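Putative trimethylamine methyltransferase (Rhizobium meliloti, PDB 4YYC) probably acts as a methyltransferase of the trimethylamine methyltransferase family, though its own substrate is not established. Local coordinates at residues Ala287-Leu290 with Thr291-Ala295. Numbering follows the deposited sequence.
Sequences AGTL and TQILA
Thr291 grips the carbonyl of Ala287 twice, one turn back along the same helix. Its backbone N donates to Ala287 O at 3.0 Å, and its hydroxyl OG1 donates to the same Ala287 O at 2.9 Å. The two donors reach the oxygen from opposite faces of the carbonyl plane, with OG1 tilted 31° from it. The hydroxyl can fold back in this way because OG1 lies beside the backbone N (chi1 -61°); the bond gives this buried hydroxyl a partner within the helix. With an alanine here, Ala287 O is likely to keep just the backbone bond from this position.

Two residues further along, Ile293 N donates to Thr289 O at 2.9 Å in a nearly straight bond (N-H...O 170°), while CD1 of Ile293 meets CG2 of Thr289 at 3.6 Å, the two side chains crossing at a slant. OG1 of Thr289 bonds to Ser278, Ser282 and the carbonyl of Thr285, which fix the rotation of the threonine. The extended chain of Gln292 brings NE2 to hydrogen bonds with Met281 O and Glu296 OE2.

Helix 286-307 is the crossover of a beta-alpha-beta unit between the parallel strands 269-277 and 313-322. Ile293 packs on Phe315 and Thr317 of the latter and on Val339 of helix 334-350, whereas Thr291 and Leu294 touch helix 56-73, and Ile436 and Ala430 of the second subunit pack against Thr291 and Ala287.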
# COMPACT_ATOMS: atom_id res chain seq x y z
N ALA A 287 15.52 -11.82 -8.35
CA ALA A 287 16.46 -12.74 -7.77
C ALA A 287 17.93 -12.32 -7.96
O ALA A 287 18.72 -12.43 -7.02
CB ALA A 287 16.27 -14.13 -8.29
N GLY A 288 18.28 -11.83 -9.13
CA GLY A 288 19.65 -11.37 -9.36
C GLY A 288 20.01 -10.15 -8.55
O GLY A 288 21.14 -10.05 -8.03
N THR A 289 19.06 -9.23 -8.42
CA THR A 289 19.23 -8.05 -7.61
C THR A 289 19.45 -8.45 -6.14
O THR A 289 20.36 -7.94 -5.50
CB THR A 289 18.02 -7.11 -7.75
OG1 THR A 289 18.01 -6.57 -9.09
CG2 THR A 289 18.05 -5.95 -6.77
N LEU A 290 18.61 -9.33 -5.61
CA LEU A 290 18.78 -9.79 -4.23
C LEU A 290 20.13 -10.44 -3.97
O LEU A 290 20.71 -10.28 -2.92
CB LEU A 290 17.71 -10.80 -3.82
CG LEU A 290 16.37 -10.17 -3.50
CD1 LEU A 290 15.35 -11.26 -3.31
CD2 LEU A 290 16.45 -9.26 -2.27
N THR A 291 20.59 -11.27 -4.91
CA THR A 291 21.86 -11.92 -4.76
C THR A 291 22.98 -10.87 -4.66
O THR A 291 23.88 -10.96 -3.81
CB THR A 291 22.09 -12.83 -5.99
OG1 THR A 291 21.04 -13.80 -5.99
CG2 THR A 291 23.40 -13.48 -5.93
N GLN A 292 22.94 -9.89 -5.56
CA GLN A 292 23.98 -8.84 -5.53
C GLN A 292 23.92 -8.02 -4.24
O GLN A 292 24.94 -7.71 -3.64
CB GLN A 292 23.87 -7.93 -6.73
CG GLN A 292 25.14 -7.12 -6.96
CD GLN A 292 24.87 -6.10 -8.06
OE1 GLN A 292 24.74 -6.47 -9.20
NE2 GLN A 292 24.74 -4.82 -7.70
N ILE A 293 22.71 -7.66 -3.85
CA ILE A 293 22.52 -6.96 -2.59
C ILE A 293 23.13 -7.70 -1.41
O ILE A 293 23.87 -7.12 -0.60
CB ILE A 293 21.02 -6.69 -2.32
CG1 ILE A 293 20.54 -5.57 -3.24
CG2 ILE A 293 20.80 -6.30 -0.86
CD1 ILE A 293 19.01 -5.50 -3.29
N LEU A 294 22.84 -8.99 -1.31
CA LEU A 294 23.30 -9.77 -0.18
C LEU A 294 24.83 -9.84 -0.19
O LEU A 294 25.46 -9.73 0.87
CB LEU A 294 22.64 -11.16 -0.16
CG LEU A 294 23.08 -12.08 0.98
CD1 LEU A 294 22.82 -11.45 2.34
CD2 LEU A 294 22.34 -13.42 0.83
N ALA A 295 25.43 -10.01 -1.37
CA ALA A 295 26.91 -10.04 -1.47
C ALA A 295 27.53 -8.72 -1.01
O ALA A 295 28.45 -8.71 -0.20
CB ALA A 295 27.32 -10.36 -2.91